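Local coordinates for protein glutaredoxin (Grx-1) (Archaeoglobus fulgidus, PDB 3IC4) that probably transfers electrons through thiol-disulfide exchange, as a small single-chain glutaredoxin of the thioredoxin fold class, at residues T21-H24 with C25-L29; I56-V59 with H60-G64; Y81-E84 with K85-L89. One frame throughout, in Å; residues are numbered along the deposited sequence.

All three contacts are local, within one helix or at its end, but they sit differently in the fold. Contact 1 opens helix 23-35 and is partly buried, with a pair of cysteines at its start. Contact 3 opens helix 83-91 near the surface. These two touch: Tyr81 and Leu86 of contact 3 both lie against Thr28. Contact 2 closes helix 49-63, is also a surface contact, and stands about 18 Å, centre to centre, from contact 1. In contacts 1 and 3 a side chain accepts from a backbone N-H at the helix start, sulfur in one and amide oxygen in the other; contact 2 has no such cap, and a serine hydroxyl donates to a carbonyl, as a threonine does in contact 1.

Contact 1: T21-H24 with C25-L29; sequences TCPH and CKRTL
Cys22 and Cys25, placed as in the CxxC motif of thioredoxin-type proteins, meet at the start of helix 23-35 with Cys22 SG 3.4 Å from Cys25 SG, too far apart for a disulfide. Cys22 is the N-cap: its sulfur lies trans to the backbone N (chi1 164°) and accepts from Cys25 N at 3.3 Å, while its carbonyl oxygen takes the N-H of Lys26. Cys25 SG points back along the chain, and its side chain also packs on Met16. The turn belongs to the beta-alpha-beta unit of strand 15-18, helix 23-35 and strand 40-43, with the cysteine pair at the end where the first strand leads into the helix. On the outer side, Arg27 bends at chi3 and folds back over the preceding turn. Pro23 O lies 3.4 Å above the guanidinium plane, over its centre, and Arg27 NH1 comes to 3.6 Å from Pro23 CB. The His24 ring runs alongside, its plane 74° from the guanidinium, and its ND1 sits near the guanidinium edge. Water 1 lies in the ring plane, 2.8 Å from His24 ND1, and accepts from Arg27 NE at 2.9 Å. His24 O is gripped twice from opposite faces of its carbonyl plane, by Thr28 N and by Thr28 OG1 at 2.8 Å; this turns the threonine hydroxyl onto the backbone and leaves its methyl to pack beside Leu86.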
ATOM      1  N   THR A  21       6.318  -9.203  -6.823  1.00  2.05           N
ATOM      2  CA  THR A  21       6.128 -10.074  -7.975  1.00  3.30           C
ATOM      3  C   THR A  21       4.856  -9.836  -8.752  1.00  2.60           C
ATOM      4  O   THR A  21       4.642 -10.455  -9.822  1.00  6.60           O
ATOM      5  CB  THR A  21       6.185 -11.529  -7.483  1.00  3.65           C
ATOM      6  OG1 THR A  21       5.218 -11.698  -6.442  1.00  8.22           O
ATOM      7  CG2 THR A  21       7.533 -11.798  -6.896  1.00  5.52           C
ATOM      8  N   CYS A  22       4.011  -8.942  -8.278  1.00  2.00           N
ATOM      9  CA  CYS A  22       2.689  -8.776  -8.901  1.00  2.00           C
ATOM     10  C   CYS A  22       2.713  -7.661  -9.952  1.00  2.00           C
ATOM     11  O   CYS A  22       3.108  -6.545  -9.606  1.00  2.00           O
ATOM     12  CB  CYS A  22       1.707  -8.397  -7.853  1.00  2.38           C
ATOM     13  SG  CYS A  22       0.114  -7.693  -8.432  1.00  5.76           S
ATOM     14  N   PRO A  23       2.257  -7.914 -11.179  1.00  2.00           N
ATOM     15  CA  PRO A  23       2.344  -6.874 -12.209  1.00  2.00           C
ATOM     16  C   PRO A  23       1.430  -5.683 -12.002  1.00  2.00           C
ATOM     17  O   PRO A  23       1.772  -4.588 -12.411  1.00  2.00           O
ATOM     18  CB  PRO A  23       1.994  -7.611 -13.484  1.00  2.00           C
ATOM     19  CG  PRO A  23       1.154  -8.730 -13.047  1.00  2.18           C
ATOM     20  CD  PRO A  23       1.696  -9.166 -11.731  1.00  2.00           C
ATOM     21  N   HIS A  24       0.308  -5.879 -11.309  1.00  2.00           N
ATOM     22  CA  HIS A  24      -0.572  -4.745 -10.942  1.00  2.00           C
ATOM     23  C   HIS A  24       0.081  -3.852  -9.953  1.00  2.00           C
ATOM     24  O   HIS A  24       0.000  -2.648 -10.052  1.00  2.00           O
ATOM     25  CB  HIS A  24      -1.881  -5.222 -10.335  1.00  2.00           C
ATOM     26  CG  HIS A  24      -2.563  -6.270 -11.143  1.00  3.01           C
ATOM     27  ND1 HIS A  24      -3.058  -6.017 -12.394  1.00  2.50           N
ATOM     28  CD2 HIS A  24      -2.884  -7.558 -10.855  1.00  3.01           C
ATOM     29  CE1 HIS A  24      -3.614  -7.112 -12.875  1.00  5.21           C
ATOM     30  NE2 HIS A  24      -3.555  -8.062 -11.952  1.00  4.56           N
ATOM     31  N   CYS A  25       0.758  -4.476  -9.002  1.00  2.00           N
ATOM     32  CA  CYS A  25       1.554  -3.750  -7.977  1.00  2.00           C
ATOM     33  C   CYS A  25       2.718  -3.022  -8.578  1.00  2.00           C
ATOM     34  O   CYS A  25       2.962  -1.872  -8.228  1.00  2.00           O
ATOM     35  CB  CYS A  25       2.068  -4.682  -6.909  1.00  2.00           C
ATOM     36  SG  CYS A  25       0.736  -5.425  -5.957  1.00  2.00           S
ATOM     37  N   LYS A  26       3.421  -3.666  -9.511  1.00  2.00           N
ATOM     38  CA  LYS A  26       4.511  -2.989 -10.271  1.00  2.00           C
ATOM     39  C   LYS A  26       4.023  -1.732 -10.982  1.00  2.00           C
ATOM     40  O   LYS A  26       4.680  -0.699 -10.947  1.00  2.00           O
ATOM     41  CB  LYS A  26       5.159  -3.923 -11.301  1.00  2.00           C
ATOM     42  CG  LYS A  26       5.983  -5.049 -10.729  1.00  2.57           C
ATOM     43  CD  LYS A  26       6.528  -5.972 -11.820  1.00  2.00           C
ATOM     44  CE  LYS A  26       7.126  -7.210 -11.248  1.00  4.92           C
ATOM     45  NZ  LYS A  26       7.775  -7.937 -12.308  1.00  2.00           N
ATOM     46  N   ARG A  27       2.908  -1.833 -11.683  1.00  2.00           N
ATOM     47  CA  ARG A  27       2.312  -0.709 -12.408  1.00  2.00           C
ATOM     48  C   ARG A  27       1.958   0.455 -11.442  1.00  2.00           C
ATOM     49  O   ARG A  27       2.206   1.614 -11.693  1.00  2.00           O
ATOM     50  CB  ARG A  27       1.077  -1.160 -13.191  1.00  2.00           C
ATOM     51  CG  ARG A  27       1.380  -1.868 -14.480  1.00  2.00           C
ATOM     52  CD  ARG A  27       0.104  -2.161 -15.274  1.00  2.00           C
ATOM     53  NE  ARG A  27      -0.504  -3.388 -14.820  1.00  2.00           N
ATOM     54  CZ  ARG A  27      -0.146  -4.614 -15.207  1.00  2.00           C
ATOM     55  NH1 ARG A  27      -0.812  -5.653 -14.724  1.00  2.86           N
ATOM     56  NH2 ARG A  27       0.842  -4.872 -16.051  1.00  2.00           N
ATOM     57  N   THR A  28       1.365   0.083 -10.316  1.00  2.00           N
ATOM     58  CA  THR A  28       0.983   1.069  -9.313  1.00  2.00           C
ATOM     59  C   THR A  28       2.224   1.769  -8.725  1.00  2.00           C
ATOM     60  O   THR A  28       2.224   2.973  -8.559  1.00  2.00           O
ATOM     61  CB  THR A  28       0.199   0.392  -8.174  1.00  2.00           C
ATOM     62  OG1 THR A  28      -0.911  -0.295  -8.743  1.00  2.00           O
ATOM     63  CG2 THR A  28      -0.314   1.402  -7.113  1.00  2.00           C
ATOM     64  N   LEU A  29       3.287   1.011  -8.453  1.00  2.00           N
ATOM     65  CA  LEU A  29       4.544   1.599  -7.989  1.00  2.00           C
ATOM     66  C   LEU A  29       5.090   2.631  -8.994  1.00  2.00           C
ATOM     67  O   LEU A  29       5.530   3.718  -8.628  1.00  2.00           O
ATOM     68  CB  LEU A  29       5.569   0.474  -7.733  1.00  2.00           C
ATOM     69  CG  LEU A  29       6.977   0.954  -7.289  1.00  2.00           C
ATOM     70  CD1 LEU A  29       6.933   1.265  -5.842  1.00  3.66           C
ATOM     71  CD2 LEU A  29       8.075  -0.048  -7.575  1.00  6.19           C
TER
HETATM   72  O   HOH W   1      -3.207  -3.583 -13.725  1.00  3.59           O

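Contact 2: I56-V59 with H60-G64; sequences IEKV and HSISG
Ile62 folds back over the carbonyl of Lys58 in the last turn of helix 49-63. Its CB stands 3.6 Å from Val59 O; CG1, next along the chain, is 3.4 Å from Lys58 O, and CD1 at the tip stays close to that same oxygen while approaching Lys58 CG at 4.2 Å. With CG1 trans to the carbonyl carbon (chi1 -63°), the longer branch runs beside the preceding turn, and the side chain also packs on Tyr17, Val70, Val72 and His77 of the sheet. Lys58 O is held by two donors: Ile62 N, and Ser61 OG at 2.7 Å. The hydroxyl of Ser61 lies between its own N and carbonyl carbon (chi1 82°), which brings it back to the carbonyl three residues earlier. Water 2 donates to this hydroxyl and accepts from Lys58 NZ, linking the two side-chain ends; along the lysine chain, Lys58 CD is 3.7 Å from Ser61 OG. Val59 O accepts from Ser63 N at 3.0 Å and, weakly, from Ile62 N, while Ser63 OG is hydrogen-bonded to Ser65 beyond the helix. On another side Glu57 OE1 bonds the hydroxyl of Tyr66, whose ring stacks on that of His60. Gly64, with positive phi, then leaves the helix. Lys58 O, with its two donors, is satisfied by backbone and hydroxyl together, and the Ser61 hydroxyl is thereby probably fixed in rotation; water completes the polar edge, while Ile62 and Val59 pack on the sheet.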
ATOM      1  N   ILE A  56      -0.980  -8.416   6.359  1.00  2.00           N
ATOM      2  CA  ILE A  56      -2.172  -8.936   5.641  1.00  2.00           C
ATOM      3  C   ILE A  56      -3.503  -8.516   6.311  1.00  2.00           C
ATOM      4  O   ILE A  56      -4.468  -8.095   5.656  1.00  2.00           O
ATOM      5  CB  ILE A  56      -2.089 -10.476   5.350  1.00  2.00           C
ATOM      6  CG1 ILE A  56      -0.946 -10.752   4.354  1.00  2.00           C
ATOM      7  CG2 ILE A  56      -3.436 -10.918   4.708  1.00  2.00           C
ATOM      8  CD1 ILE A  56      -0.439 -12.209   4.255  1.00  2.00           C
ATOM      9  N   GLU A  57      -3.556  -8.615   7.631  1.00  2.00           N
ATOM     10  CA  GLU A  57      -4.752  -8.237   8.347  1.00  2.40           C
ATOM     11  C   GLU A  57      -4.964  -6.743   8.258  1.00  2.00           C
ATOM     12  O   GLU A  57      -6.108  -6.284   8.147  1.00  2.00           O
ATOM     13  CB  GLU A  57      -4.719  -8.742   9.792  1.00  3.96           C
ATOM     14  CG  GLU A  57      -4.985 -10.293   9.929  1.00  7.40           C
ATOM     15  CD  GLU A  57      -6.079 -10.888   8.998  1.00  9.98           C
ATOM     16  OE1 GLU A  57      -7.152 -10.270   8.743  1.00 13.45           O
ATOM     17  OE2 GLU A  57      -5.828 -12.005   8.494  1.00 15.66           O
ATOM     18  N   LYS A  58      -3.880  -5.992   8.221  1.00  2.28           N
ATOM     19  CA  LYS A  58      -3.971  -4.531   8.036  1.00  2.23           C
ATOM     20  C   LYS A  58      -4.541  -4.099   6.683  1.00  2.00           C
ATOM     21  O   LYS A  58      -5.436  -3.239   6.616  1.00  3.09           O
ATOM     22  CB  LYS A  58      -2.621  -3.929   8.237  1.00  2.60           C
ATOM     23  CG  LYS A  58      -2.534  -2.408   8.072  1.00  7.54           C
ATOM     24  CD  LYS A  58      -3.405  -1.721   9.024  1.00 10.97           C
ATOM     25  CE  LYS A  58      -2.842  -0.408   9.521  1.00 14.00           C
ATOM     26  NZ  LYS A  58      -3.605   0.043  10.709  1.00 14.79           N
ATOM     27  N   VAL A  59      -4.055  -4.700   5.627  1.00  2.00           N
ATOM     28  CA  VAL A  59      -4.574  -4.532   4.275  1.00  3.12           C
ATOM     29  C   VAL A  59      -6.108  -4.800   4.266  1.00  2.78           C
ATOM     30  O   VAL A  59      -6.857  -4.058   3.685  1.00  2.35           O
ATOM     31  CB  VAL A  59      -3.826  -5.565   3.286  1.00  4.45           C
ATOM     32  CG1 VAL A  59      -4.709  -6.055   2.148  1.00  6.25           C
ATOM     33  CG2 VAL A  59      -2.577  -5.010   2.766  1.00  8.21           C
ATOM     34  N   HIS A  60      -6.523  -5.873   4.925  1.00  2.00           N
ATOM     35  CA  HIS A  60      -7.926  -6.267   4.998  1.00  2.00           C
ATOM     36  C   HIS A  60      -8.718  -5.242   5.751  1.00  2.00           C
ATOM     37  O   HIS A  60      -9.841  -4.902   5.372  1.00  2.00           O
ATOM     38  CB  HIS A  60      -8.062  -7.624   5.602  1.00  2.00           C
ATOM     39  CG  HIS A  60      -9.473  -8.019   5.827  1.00  2.00           C
ATOM     40  ND1 HIS A  60     -10.123  -7.803   7.019  1.00  3.41           N
ATOM     41  CD2 HIS A  60     -10.380  -8.570   4.990  1.00  3.50           C
ATOM     42  CE1 HIS A  60     -11.373  -8.218   6.925  1.00  2.92           C
ATOM     43  NE2 HIS A  60     -11.565  -8.675   5.691  1.00  3.07           N
ATOM     44  N   SER A  61      -8.140  -4.697   6.812  1.00  2.00           N
ATOM     45  CA  SER A  61      -8.835  -3.692   7.596  1.00  2.08           C
ATOM     46  C   SER A  61      -9.031  -2.394   6.821  1.00  2.00           C
ATOM     47  O   SER A  61      -9.963  -1.668   7.107  1.00  3.54           O
ATOM     48  CB  SER A  61      -8.068  -3.449   8.875  1.00  2.00           C
ATOM     49  OG  SER A  61      -6.987  -2.573   8.704  1.00  5.50           O
ATOM     50  N   ILE A  62      -8.187  -2.126   5.819  1.00  2.00           N
ATOM     51  CA  ILE A  62      -8.324  -0.946   4.951  1.00  2.00           C
ATOM     52  C   ILE A  62      -9.314  -1.214   3.763  1.00  2.00           C
ATOM     53  O   ILE A  62     -10.258  -0.485   3.580  1.00  2.00           O
ATOM     54  CB  ILE A  62      -7.015  -0.533   4.381  1.00  2.00           C
ATOM     55  CG1 ILE A  62      -6.055  -0.111   5.517  1.00  2.25           C
ATOM     56  CG2 ILE A  62      -7.254   0.557   3.383  1.00  2.03           C
ATOM     57  CD1 ILE A  62      -4.588  -0.162   5.145  1.00  6.24           C
ATOM     58  N   SER A  63      -9.133  -2.287   2.999  1.00  2.00           N
ATOM     59  CA  SER A  63      -9.922  -2.490   1.755  1.00  2.00           C
ATOM     60  C   SER A  63     -11.122  -3.457   1.904  1.00  2.00           C
ATOM     61  O   SER A  63     -11.945  -3.517   1.014  1.00  2.00           O
ATOM     62  CB  SER A  63      -9.037  -3.090   0.630  1.00  2.00           C
ATOM     63  OG  SER A  63      -8.661  -4.446   0.935  1.00  2.00           O
ATOM     64  N   GLY A  64     -11.169  -4.236   2.990  1.00  2.00           N
ATOM     65  CA  GLY A  64     -12.170  -5.264   3.147  1.00  2.00           C
ATOM     66  C   GLY A  64     -11.909  -6.482   2.349  1.00  2.00           C
ATOM     67  O   GLY A  64     -12.686  -7.422   2.404  1.00  2.00           O
TER
HETATM   68  O   HOH W   2      -6.561   0.465   9.450  1.00 21.39           O

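Contact 3: Y81-E84 with K85-L89; sequences YNEE and KLKEL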
ATOM      1  N   TYR A  81      -4.913  -1.452  -9.462  1.00  2.00           N
ATOM      2  CA  TYR A  81      -4.365  -0.474 -10.352  1.00  2.00           C
ATOM      3  C   TYR A  81      -5.429   0.154 -11.228  1.00  2.00           C
ATOM      4  O   TYR A  81      -6.025  -0.493 -12.141  1.00  2.00           O
ATOM      5  CB  TYR A  81      -3.288  -1.089 -11.242  1.00  2.00           C
ATOM      6  CG  TYR A  81      -2.660  -0.103 -12.183  1.00  2.00           C
ATOM      7  CD1 TYR A  81      -1.848   0.908 -11.713  1.00  2.00           C
ATOM      8  CD2 TYR A  81      -2.853  -0.175 -13.550  1.00  2.00           C
ATOM      9  CE1 TYR A  81      -1.296   1.811 -12.562  1.00  2.00           C
ATOM     10  CE2 TYR A  81      -2.235   0.700 -14.413  1.00  2.26           C
ATOM     11  CZ  TYR A  81      -1.474   1.688 -13.920  1.00  2.40           C
ATOM     12  OH  TYR A  81      -0.833   2.566 -14.801  1.00  2.86           O
ATOM     13  N   ASN A  82      -5.799   1.362 -10.904  1.00  2.95           N
ATOM     14  CA  ASN A  82      -6.744   2.123 -11.712  1.00  4.62           C
ATOM     15  C   ASN A  82      -6.219   3.519 -11.733  1.00  3.74           C
ATOM     16  O   ASN A  82      -6.206   4.178 -10.695  1.00  4.15           O
ATOM     17  CB  ASN A  82      -8.120   2.168 -11.086  1.00  6.08           C
ATOM     18  CG  ASN A  82      -9.127   3.008 -11.919  1.00  9.42           C
ATOM     19  OD1 ASN A  82      -9.172   4.226 -11.838  1.00 14.45           O
ATOM     20  ND2 ASN A  82      -9.929   2.321 -12.723  1.00 18.32           N
ATOM     21  N   GLU A  83      -5.823   3.980 -12.909  1.00  3.96           N
ATOM     22  CA  GLU A  83      -5.111   5.267 -12.953  1.00  4.84           C
ATOM     23  C   GLU A  83      -5.972   6.458 -12.558  1.00  3.61           C
ATOM     24  O   GLU A  83      -5.532   7.367 -11.865  1.00  2.97           O
ATOM     25  CB  GLU A  83      -4.608   5.490 -14.343  1.00  4.86           C
ATOM     26  CG  GLU A  83      -3.427   4.672 -14.741  1.00 10.67           C
ATOM     27  CD  GLU A  83      -2.803   5.248 -16.005  1.00 14.56           C
ATOM     28  OE1 GLU A  83      -1.790   5.994 -15.865  1.00 20.27           O
ATOM     29  OE2 GLU A  83      -3.360   4.982 -17.100  1.00 16.13           O
ATOM     30  N   GLU A  84      -7.202   6.459 -13.030  1.00  4.64           N
ATOM     31  CA  GLU A  84      -8.123   7.538 -12.729  1.00  6.69           C
ATOM     32  C   GLU A  84      -8.350   7.633 -11.212  1.00  4.66           C
ATOM     33  O   GLU A  84      -8.248   8.697 -10.637  1.00  5.86           O
ATOM     34  CB  GLU A  84      -9.453   7.287 -13.468  1.00  8.73           C
ATOM     35  CG  GLU A  84      -9.361   7.155 -15.042  1.00 15.25           C
ATOM     36  CD  GLU A  84      -8.296   6.105 -15.620  1.00 21.97           C
ATOM     37  OE1 GLU A  84      -8.327   4.868 -15.258  1.00 21.65           O
ATOM     38  OE2 GLU A  84      -7.437   6.547 -16.468  1.00 27.09           O
ATOM     39  N   LYS A  85      -8.621   6.511 -10.570  1.00  4.35           N
ATOM     40  CA  LYS A  85      -8.852   6.469  -9.134  1.00  4.69           C
ATOM     41  C   LYS A  85      -7.605   6.833  -8.343  1.00  2.72           C
ATOM     42  O   LYS A  85      -7.697   7.552  -7.343  1.00  4.49           O
ATOM     43  CB  LYS A  85      -9.355   5.090  -8.706  1.00  5.18           C
ATOM     44  CG  LYS A  85     -10.848   4.844  -9.049  1.00 10.63           C
ATOM     45  CD  LYS A  85     -11.425   3.663  -8.238  1.00 16.04           C
ATOM     46  CE  LYS A  85     -11.064   2.318  -8.875  1.00 19.82           C
ATOM     47  NZ  LYS A  85     -11.983   1.115  -8.443  1.00 23.10           N
ATOM     48  N   LEU A  86      -6.431   6.396  -8.804  1.00  2.49           N
ATOM     49  CA  LEU A  86      -5.195   6.772  -8.133  1.00  2.00           C
ATOM     50  C   LEU A  86      -4.916   8.283  -8.257  1.00  2.00           C
ATOM     51  O   LEU A  86      -4.535   8.895  -7.300  1.00  2.00           O
ATOM     52  CB  LEU A  86      -4.005   5.926  -8.655  1.00  2.00           C
ATOM     53  CG  LEU A  86      -4.004   4.423  -8.296  1.00  2.00           C
ATOM     54  CD1 LEU A  86      -3.017   3.539  -9.139  1.00  2.00           C
ATOM     55  CD2 LEU A  86      -3.681   4.262  -6.837  1.00  2.00           C
ATOM     56  N   LYS A  87      -5.119   8.876  -9.436  1.00  2.52           N
ATOM     57  CA  LYS A  87      -4.934  10.324  -9.621  1.00  3.32           C
ATOM     58  C   LYS A  87      -5.894  11.075  -8.714  1.00  3.27           C
ATOM     59  O   LYS A  87      -5.467  11.913  -7.972  1.00  4.18           O
ATOM     60  CB  LYS A  87      -5.177  10.733 -11.075  1.00  3.24           C
ATOM     61  CG  LYS A  87      -4.091  10.244 -12.024  1.00  7.64           C
ATOM     62  CD  LYS A  87      -4.513  10.417 -13.507  1.00  9.99           C
ATOM     63  CE  LYS A  87      -3.494   9.720 -14.463  1.00 12.00           C
ATOM     64  NZ  LYS A  87      -3.597  10.043 -15.910  1.00 10.63           N
ATOM     65  N   GLU A  88      -7.162  10.668  -8.664  1.00  5.07           N
ATOM     66  CA  GLU A  88      -8.110  11.282  -7.734  1.00  6.30           C
ATOM     67  C   GLU A  88      -7.680  11.175  -6.236  1.00  4.92           C
ATOM     68  O   GLU A  88      -7.774  12.144  -5.468  1.00  5.48           O
ATOM     69  CB  GLU A  88      -9.491  10.665  -7.953  1.00  6.64           C
ATOM     70  CG  GLU A  88     -10.526  11.199  -7.010  1.00 12.02           C
ATOM     71  CD  GLU A  88     -10.478  12.710  -6.867  1.00 19.80           C
ATOM     72  OE1 GLU A  88     -10.593  13.387  -7.921  1.00 23.03           O
ATOM     73  OE2 GLU A  88     -10.342  13.221  -5.709  1.00 23.46           O
ATOM     74  N   LEU A  89      -7.212   9.994  -5.827  1.00  5.59           N
ATOM     75  CA  LEU A  89      -6.756   9.786  -4.467  1.00  4.09           C
ATOM     76  C   LEU A  89      -5.616  10.742  -4.134  1.00  5.27           C
ATOM     77  O   LEU A  89      -5.629  11.382  -3.092  1.00  6.55           O
ATOM     78  CB  LEU A  89      -6.280   8.343  -4.245  1.00  3.64           C
ATOM     79  CG  LEU A  89      -5.783   7.956  -2.836  1.00  2.00           C
ATOM     80  CD1 LEU A  89      -6.913   7.962  -1.839  1.00  2.00           C
ATOM     81  CD2 LEU A  89      -5.132   6.605  -2.879  1.00  2.00           C
TER
HETATM   82  O   HOH W   3      -6.579   8.953 -15.974  1.00 32.83           O
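Asn82 and Lys85 cross at about a right angle, the lysine chain passing beside the amide with its CE 3.7 Å from Asn82 CG. With CG trans to the backbone N (chi1 179°), the amide is carried back to the helix and Asn82 OD1 stands 2.7 Å from Lys85 N, with the donor in the plane of the amide carbonyl and an N-H...O angle of 165°. The same residue offers its main-chain oxygen to Leu86 N, so Asn82 takes two N-H groups of the first turn, one by side chain and one by backbone. With an alanine here, Lys85 N is likely to lose its capping acceptor, and the aliphatic part of Lys85 the amide it crosses. Tyr81 and Leu86 also meet nearly at right angles, Leu86 CD1 approaching the ring obliquely at Tyr81 CD1, 3.9 Å away. Leu86 also touches Phe31 of helix 23-35 and Val71 and Val78 of the sheet. Lys87, which also touches Phe31, runs out extended, its CG 3.2 Å from Glu83 O. Its ammonium stays beyond salt-bridge range, with NZ 4.4 Å from Glu83 OE1, and is joined to Glu84 through water 3, which donates to Glu84 OE2 at 2.6 Å and accepts from Lys87 NZ. The arrangement is an asparagine N-cap, here beginning the C-terminal helix 83-91, which packs against the sheet next to helix 23-35 as in the thioredoxin fold.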